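Local coordinates for uncharacterized protein (Parabacteroides merdae ATCC 43184, PDB 4OPW) that is of unknown function but is probably a cell-surface adhesin, built as an elongated parallel beta-helix of the kind seen in pectate-lyase-like proteins, at residues A[171-176]-A[201-206]; A[19-24]-A[81-86]; A[182-187]-A[220-225]. All blocks are in the same frame, centred on the assembly; numbering follows the deposited sequence. Where two conformers were deposited one is given.

Interaction 1. Residues A[171-176]-A[201-206]; sequences ADYSIT and AQIHPT. With EDO (1,2-ethanediol), chain D.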
# COMPACT_ATOMS: atom_id res chain seq x y z
N ALA A 171 3.25 -1.77 17.33
CA ALA A 171 3.50 -2.17 15.95
C ALA A 171 3.84 -3.64 15.87
O ALA A 171 4.61 -4.14 16.69
CB ALA A 171 4.62 -1.34 15.32
N ASP A 172 3.26 -4.32 14.86
CA ASP A 172 3.57 -5.71 14.54
C ASP A 172 4.21 -5.70 13.18
O ASP A 172 3.54 -5.35 12.19
CB ASP A 172 2.32 -6.61 14.57
CG ASP A 172 1.67 -6.85 15.92
OD1 ASP A 172 2.36 -6.66 16.95
OD2 ASP A 172 0.50 -7.27 15.95
N TYR A 173 5.52 -5.99 13.12
CA TYR A 173 6.27 -6.04 11.88
C TYR A 173 6.58 -7.47 11.54
O TYR A 173 7.07 -8.20 12.42
CB TYR A 173 7.57 -5.24 11.98
CG TYR A 173 7.42 -3.75 12.21
CD1 TYR A 173 6.94 -2.92 11.22
CD2 TYR A 173 7.89 -3.16 13.39
CE1 TYR A 173 6.87 -1.54 11.40
CE2 TYR A 173 7.84 -1.78 13.57
CZ TYR A 173 7.32 -0.97 12.58
OH TYR A 173 7.29 0.39 12.73
N SER A 174 6.30 -7.90 10.30
CA SER A 174 6.58 -9.28 9.92
C SER A 174 7.11 -9.37 8.50
O SER A 174 6.64 -8.64 7.62
CB SER A 174 5.34 -10.16 10.07
OG SER A 174 4.87 -10.22 11.41
N ILE A 175 8.12 -10.23 8.29
CA ILE A 175 8.71 -10.52 6.97
C ILE A 175 8.75 -12.03 6.83
O ILE A 175 9.30 -12.71 7.72
CB ILE A 175 10.11 -9.87 6.69
CG1 ILE A 175 10.04 -8.32 6.70
CG2 ILE A 175 10.72 -10.37 5.33
CD1 ILE A 175 11.35 -7.64 6.99
N THR A 176 8.21 -12.57 5.71
CA THR A 176 8.22 -14.02 5.47
C THR A 176 8.79 -14.25 4.08
O THR A 176 8.37 -13.58 3.14
CB THR A 176 6.80 -14.62 5.65
OG1 THR A 176 6.31 -14.26 6.95
CG2 THR A 176 6.79 -16.13 5.51
N ALA A 201 14.67 -5.76 8.58
CA ALA A 201 13.73 -4.84 9.22
C ALA A 201 14.51 -3.78 9.98
O ALA A 201 15.38 -4.11 10.77
CB ALA A 201 12.78 -5.58 10.16
N GLN A 202 14.21 -2.50 9.70
CA GLN A 202 14.79 -1.32 10.37
C GLN A 202 13.69 -0.72 11.19
O GLN A 202 12.67 -0.32 10.62
CB GLN A 202 15.35 -0.34 9.36
CG GLN A 202 16.54 -0.87 8.57
CD GLN A 202 16.98 0.09 7.50
OE1 GLN A 202 16.25 1.01 7.12
NE2 GLN A 202 18.18 -0.10 7.00
N ILE A 203 13.80 -0.75 12.52
CA ILE A 203 12.68 -0.35 13.37
C ILE A 203 13.12 0.57 14.51
O ILE A 203 14.32 0.69 14.77
CB ILE A 203 11.97 -1.64 13.92
CG1 ILE A 203 12.96 -2.52 14.74
CG2 ILE A 203 11.32 -2.42 12.76
CD1 ILE A 203 12.33 -3.77 15.37
N HIS A 204 12.15 1.26 15.14
CA HIS A 204 12.47 2.21 16.21
C HIS A 204 11.56 1.99 17.44
O HIS A 204 10.66 2.80 17.71
CB HIS A 204 12.41 3.66 15.67
CG HIS A 204 12.71 4.75 16.66
ND1 HIS A 204 13.51 4.52 17.77
CD2 HIS A 204 12.34 6.05 16.65
CE1 HIS A 204 13.55 5.67 18.42
NE2 HIS A 204 12.87 6.62 17.78
N PRO A 205 11.77 0.87 18.18
CA PRO A 205 11.02 0.66 19.44
C PRO A 205 11.51 1.65 20.50
O PRO A 205 12.71 1.91 20.55
CB PRO A 205 11.34 -0.79 19.83
CG PRO A 205 12.29 -1.30 18.80
CD PRO A 205 12.82 -0.15 18.02
N THR A 206 10.61 2.25 21.31
CA THR A 206 11.04 3.23 22.31
C THR A 206 10.84 2.72 23.74
O THR A 206 11.19 3.43 24.69
CB THR A 206 10.38 4.59 22.09
OG1 THR A 206 8.97 4.45 22.28
CG2 THR A 206 10.71 5.20 20.73
C1 EDO D . 9.16 8.56 21.73
O1 EDO D . 9.75 8.86 20.48
C2 EDO D . 7.72 8.03 21.52
O2 EDO D . 7.73 6.62 21.36
O HOH W 1 9.55 1.53 13.78

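Interaction 2. Residues A[19-24]-A[81-86]; sequences DDFNAI and VKTNSK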
# COMPACT_ATOMS: atom_id res chain seq x y z
N ASP A 19 -20.48 7.66 -7.77
CA ASP A 19 -21.18 7.34 -6.53
C ASP A 19 -20.19 7.27 -5.37
O ASP A 19 -18.97 7.31 -5.58
CB ASP A 19 -21.93 5.99 -6.67
CG ASP A 19 -23.20 6.00 -7.51
OD1 ASP A 19 -23.72 7.09 -7.81
OD2 ASP A 19 -23.68 4.89 -7.86
N ASP A 20 -20.72 7.16 -4.13
CA ASP A 20 -19.89 7.05 -2.94
C ASP A 20 -19.19 5.70 -2.88
O ASP A 20 -19.82 4.65 -3.10
CB ASP A 20 -20.76 7.23 -1.67
CG ASP A 20 -21.26 8.63 -1.40
OD1 ASP A 20 -20.90 9.55 -2.16
OD2 ASP A 20 -22.03 8.80 -0.42
N PHE A 21 -17.90 5.72 -2.56
CA PHE A 21 -17.11 4.51 -2.32
C PHE A 21 -16.22 4.74 -1.11
O PHE A 21 -15.82 5.88 -0.86
CB PHE A 21 -16.29 4.07 -3.56
CG PHE A 21 -15.23 5.04 -4.00
CD1 PHE A 21 -13.94 4.98 -3.48
CD2 PHE A 21 -15.52 6.03 -4.95
CE1 PHE A 21 -12.96 5.91 -3.87
CE2 PHE A 21 -14.53 6.93 -5.36
CZ PHE A 21 -13.27 6.88 -4.81
N ASN A 22 -15.86 3.67 -0.38
CA ASN A 22 -14.94 3.81 0.76
C ASN A 22 -13.81 2.76 0.64
O ASN A 22 -13.00 2.60 1.56
CB ASN A 22 -15.69 3.71 2.11
CG ASN A 22 -16.37 2.38 2.34
OD1 ASN A 22 -16.18 1.41 1.59
ND2 ASN A 22 -17.19 2.31 3.39
N ALA A 23 -13.78 2.03 -0.49
CA ALA A 23 -12.79 0.98 -0.73
C ALA A 23 -12.50 0.92 -2.20
O ALA A 23 -13.38 1.18 -3.03
CB ALA A 23 -13.30 -0.37 -0.21
N ILE A 24 -11.23 0.63 -2.54
CA ILE A 24 -10.78 0.60 -3.92
C ILE A 24 -10.10 -0.74 -4.23
O ILE A 24 -9.32 -1.23 -3.42
CB ILE A 24 -9.79 1.79 -4.20
CG1 ILE A 24 -10.46 3.17 -3.98
CG2 ILE A 24 -9.19 1.70 -5.64
CD1 ILE A 24 -9.45 4.39 -3.86
N VAL A 81 -6.38 7.22 -13.64
CA VAL A 81 -7.62 7.39 -12.88
C VAL A 81 -7.38 8.50 -11.86
O VAL A 81 -6.38 8.47 -11.13
CB VAL A 81 -8.08 6.07 -12.21
CG1 VAL A 81 -9.34 6.29 -11.35
CG2 VAL A 81 -8.33 4.99 -13.25
N LYS A 82 -8.26 9.51 -11.83
CA LYS A 82 -8.22 10.56 -10.83
C LYS A 82 -9.59 10.61 -10.16
O LYS A 82 -10.58 10.88 -10.84
CB LYS A 82 -7.83 11.93 -11.42
CG LYS A 82 -7.67 13.00 -10.33
CD LYS A 82 -7.36 14.38 -10.89
CE LYS A 82 -7.63 15.44 -9.85
NZ LYS A 82 -6.93 16.71 -10.14
N THR A 83 -9.68 10.32 -8.84
CA THR A 83 -11.00 10.32 -8.20
C THR A 83 -10.89 10.74 -6.73
O THR A 83 -9.78 10.90 -6.21
CB THR A 83 -11.69 8.95 -8.38
OG1 THR A 83 -13.07 9.04 -8.03
CG2 THR A 83 -10.99 7.83 -7.62
N ASN A 84 -12.02 10.94 -6.08
CA ASN A 84 -12.06 11.35 -4.68
C ASN A 84 -13.26 10.72 -3.98
O ASN A 84 -14.24 10.34 -4.64
CB ASN A 84 -12.12 12.91 -4.56
CG ASN A 84 -13.45 13.51 -4.97
OD1 ASN A 84 -13.84 13.45 -6.14
ND2 ASN A 84 -14.18 14.08 -4.00
N SER A 85 -13.19 10.65 -2.64
CA SER A 85 -14.29 10.17 -1.81
C SER A 85 -14.16 10.79 -0.44
O SER A 85 -13.08 11.23 -0.06
CB SER A 85 -14.30 8.65 -1.73
OG SER A 85 -13.25 8.16 -0.90
N LYS A 86 -15.25 10.79 0.33
CA LYS A 86 -15.20 11.35 1.67
C LYS A 86 -14.42 10.42 2.63
O LYS A 86 -13.75 10.90 3.55
CB LYS A 86 -16.63 11.59 2.16
CG LYS A 86 -16.71 12.29 3.51
CD LYS A 86 -18.11 12.80 3.84
CE LYS A 86 -18.15 13.27 5.27
NZ LYS A 86 -19.47 13.88 5.63
O HOH W 2 -16.94 8.80 -3.77
O HOH W 3 -17.67 9.69 -1.13

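Interaction 3. Residues A[182-187]-A[220-225]; sequences MAFGVA and RYKGPT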
# COMPACT_ATOMS: atom_id res chain seq x y z
N MSE A 182 11.59 -0.55 6.12
CA MSE A 182 12.40 0.63 6.46
C MSE A 182 11.53 1.52 7.35
O MSE A 182 10.72 2.31 6.83
CB MSE A 182 12.87 1.35 5.19
CG MSE A 182 13.97 0.60 4.44
SE MSE A 182 13.98 1.09 2.56
CE MSE A 182 12.45 0.08 1.98
N ALA A 183 11.63 1.34 8.68
CA ALA A 183 10.81 2.09 9.62
C ALA A 183 11.60 2.66 10.81
O ALA A 183 11.05 2.78 11.90
CB ALA A 183 9.66 1.21 10.12
N PHE A 184 12.86 3.11 10.58
CA PHE A 184 13.60 3.81 11.64
C PHE A 184 12.90 5.13 12.04
O PHE A 184 13.04 5.59 13.18
CB PHE A 184 15.03 4.13 11.18
CG PHE A 184 16.05 3.02 11.21
CD1 PHE A 184 16.08 2.11 12.26
CD2 PHE A 184 17.04 2.95 10.24
CE1 PHE A 184 17.06 1.10 12.30
CE2 PHE A 184 18.04 1.97 10.30
CZ PHE A 184 18.03 1.04 11.32
N GLY A 185 12.17 5.72 11.09
CA GLY A 185 11.48 6.99 11.28
C GLY A 185 10.21 6.95 12.10
O GLY A 185 9.66 8.00 12.44
N VAL A 186 9.68 5.74 12.39
CA VAL A 186 8.44 5.61 13.15
C VAL A 186 8.74 5.18 14.59
O VAL A 186 9.15 4.03 14.83
CB VAL A 186 7.41 4.66 12.46
CG1 VAL A 186 6.14 4.51 13.29
CG2 VAL A 186 7.07 5.16 11.06
N ALA A 187 8.51 6.09 15.54
CA ALA A 187 8.72 5.79 16.96
C ALA A 187 7.51 5.02 17.50
O ALA A 187 6.36 5.47 17.36
CB ALA A 187 8.96 7.05 17.76
N ARG A 220 17.35 -4.62 12.70
CA ARG A 220 18.22 -3.54 13.16
C ARG A 220 17.32 -2.51 13.82
O ARG A 220 16.30 -2.13 13.24
CB ARG A 220 19.07 -2.95 12.01
CG ARG A 220 20.11 -3.93 11.44
CD ARG A 220 21.18 -4.32 12.46
NE ARG A 220 22.13 -5.30 11.92
CZ ARG A 220 22.02 -6.62 12.05
NH1 ARG A 220 20.98 -7.15 12.68
NH2 ARG A 220 22.95 -7.42 11.54
N TYR A 221 17.62 -2.13 15.07
CA TYR A 221 16.73 -1.22 15.77
C TYR A 221 17.45 -0.01 16.34
O TYR A 221 18.64 -0.06 16.66
CB TYR A 221 15.98 -1.96 16.91
CG TYR A 221 16.87 -2.42 18.05
CD1 TYR A 221 17.46 -3.68 18.04
CD2 TYR A 221 17.11 -1.60 19.15
CE1 TYR A 221 18.26 -4.12 19.09
CE2 TYR A 221 17.92 -2.02 20.19
CZ TYR A 221 18.49 -3.28 20.16
OH TYR A 221 19.28 -3.69 21.20
N LYS A 222 16.70 1.09 16.49
CA LYS A 222 17.19 2.29 17.18
C LYS A 222 16.43 2.37 18.46
O LYS A 222 15.20 2.21 18.46
CB LYS A 222 17.04 3.55 16.31
CG LYS A 222 18.15 3.64 15.28
CD LYS A 222 18.00 4.79 14.30
CE LYS A 222 19.02 4.64 13.19
NZ LYS A 222 18.97 5.75 12.22
N GLY A 223 17.13 2.52 19.57
CA GLY A 223 16.46 2.59 20.86
C GLY A 223 16.55 3.97 21.48
O GLY A 223 16.43 4.97 20.77
N PRO A 224 16.79 4.05 22.80
CA PRO A 224 16.93 2.93 23.76
C PRO A 224 15.65 2.11 23.91
O PRO A 224 14.55 2.67 23.90
CB PRO A 224 17.25 3.63 25.09
CG PRO A 224 17.69 5.03 24.72
CD PRO A 224 16.93 5.36 23.48
N THR A 225 15.77 0.79 24.05
CA THR A 225 14.63 -0.12 24.25
C THR A 225 15.07 -1.41 24.89
O THR A 225 16.20 -1.85 24.64
CB THR A 225 13.92 -0.43 22.89
OG1 THR A 225 12.80 -1.31 23.09
CG2 THR A 225 14.84 -1.04 21.85

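Interaction 1. Residues A[171-176]-A[201-206]
Tyr173 and Ile203 meet in the interior between two strands that run on different faces of the solenoid. The CG2 methyl of Ile203 sits over one face of the Tyr173 ring, 4.0 Å from its centroid and 29° off the normal. It is displaced toward the CD2-CE2 side of the ring, with Tyr173 CD2 to Ile203 CG2 at 3.6 Å. The two side chains run antiparallel, passing flank to flank. With CG1 of Ile203 wedged between the backbone N and the carbonyl carbon (chi1 59°), CG2 is the branch presented to the aromatic face. A second apolar touch lies further along the strands, where Ile175 CD1 reaches the methyl of Ala201, with CD1 to CB at 4.0 Å.

The phenol end is served by water. One molecule accepts from Tyr173 OH at 2.7 Å and from His204 N at 2.9 Å, joining the tyrosine to the backbone where strand 200-205 nears its corner. Beyond it, the methyl CG2 of Thr206 rests 3.6 Å above one face of the His204 ring, toward its rim, while His204 ND1 is hydrogen-bonded to Lys222 O. Thr206 OG1 binds ethanediol O2 at 2.7 Å, a partner that probably came from the crystallisation liquor.

Around the tyrosine, Leu151 and Cys153 approach from strand 150-156, Val191 from strand 191-197, and Ile181 and Ala183 from strand 180-183; Ile181 also touches Ile175. Apolar side chains pointing inward from faces of parallel strands, coil upon coil, are what builds the interior of a parallel beta-helix, the fold of the pectate-lyase-like clan.

Interaction 2. Residues A[19-24]-A[81-86]
Phe21 lays its ring against Ser85, with its outer edge directed at Thr83. The phenyl group takes the rotamer in which CG lies between the backbone N and the carbonyl carbon (chi1 64°), and chi2 of 89° stands the ring across the CA-CB-CG plane. This brings one face under the methylene of Ser85, whose CB is 3.8 Å from the ring centroid and 16° off the normal. The same CB also comes within 3.3 Å of Phe21 O, so the serine is pressed on by both ring and backbone of the phenylalanine. Thr83 comes at the ring's edge: its OG1 lies near the ring plane, 3.7 Å from Phe21 CE2, and its methyl CG2 is 3.7 Å from Phe21 CZ. The carbonyl Asn84 O approaches the ring obliquely, 3.5 Å from Phe21 CE2.

The hydroxyls are tied elsewhere. Thr83 OG1 is hydrogen-bonded to His42 O, and Ser85 OG to both Tyr34 OH and Trp87 O, while the Asn84 amide is held by Ser37, Ser39 and His42. Direct polar bonding between the segments is replaced by water: one molecule donates to Asp19 O at 3.1 Å and to Asn84 O at 3.2 Å, and another accepts from Lys86 N and donates weakly to Asp20 OD1. Phe21, in the loop leading into strand 23-27, packs that strand's sheet against strand 80-85 near the N-terminal part of the beta-helix.

Chemically, the ring takes the CB of Ser85 on its face and the threonine's hydroxyl at its edge, while both hydroxyls keep other partners and one water bridges the backbones.

Interaction 3. Residues A[182-187]-A[220-225]
Phe184 and Lys222 share a first torsion, chi1 -79° in each, which sets CG opposite the carbonyl carbon and beside the backbone N. Beyond CG the lysine is fully extended and runs across the phenyl ring at about a right angle to the phenylalanine side chain. Its CE lies over the ring centre, 3.8 Å from the Phe184 centroid and 6° off the normal. NZ is carried past the centre, 4.3 Å from the same centroid and 25° off the normal, still over the face, forming a cation-pi contact. CD, one bond nearer the backbone than CE, lies 3.9 Å from Phe184 CD1.

The backbone of strand 218-221 meets the ring elsewhere: Arg220 O comes obliquely to Phe184 CE1 at 3.4 Å, and Tyr221 CA lies at the edge, 4.2 Å from CE1. Arg220 adds its CB beside CZ, but its guanidinium turns away, with NH1 hydrogen-bonded to Thr236 O. Phe184 itself stands on the type I turn from Ala183 to Val186 at a corner of the solenoid, and Val240 packs on Phe184, Arg220 and Lys222.

Dispersion from the aliphatic arm and attraction of the probably charged amine to the pi cloud thus act together on one ring face.

How the interactions relate
Interactions 1 and 3 adjoin, their centres 8 Å apart; Gln202 O meets Ala183 N and Ala201 O meets Arg220 N in probable backbone hydrogen bonds, so strand 200-205 lies between the two segments of interaction 3. Interaction 1 fills the buried interior between two faces of the solenoid with apolar groups, whereas interaction 3 dresses the outer surface at a corner, where a lysine can lie on an aromatic ring. Interaction 2 belongs to the other end, about 31 Å from interaction 1 between centres. It too is buried and joins a loop before strand 23-27 to strand 80-85 through an aromatic ring, but against hydroxyl-bearing side chains. Both buried contacts use a bridging water.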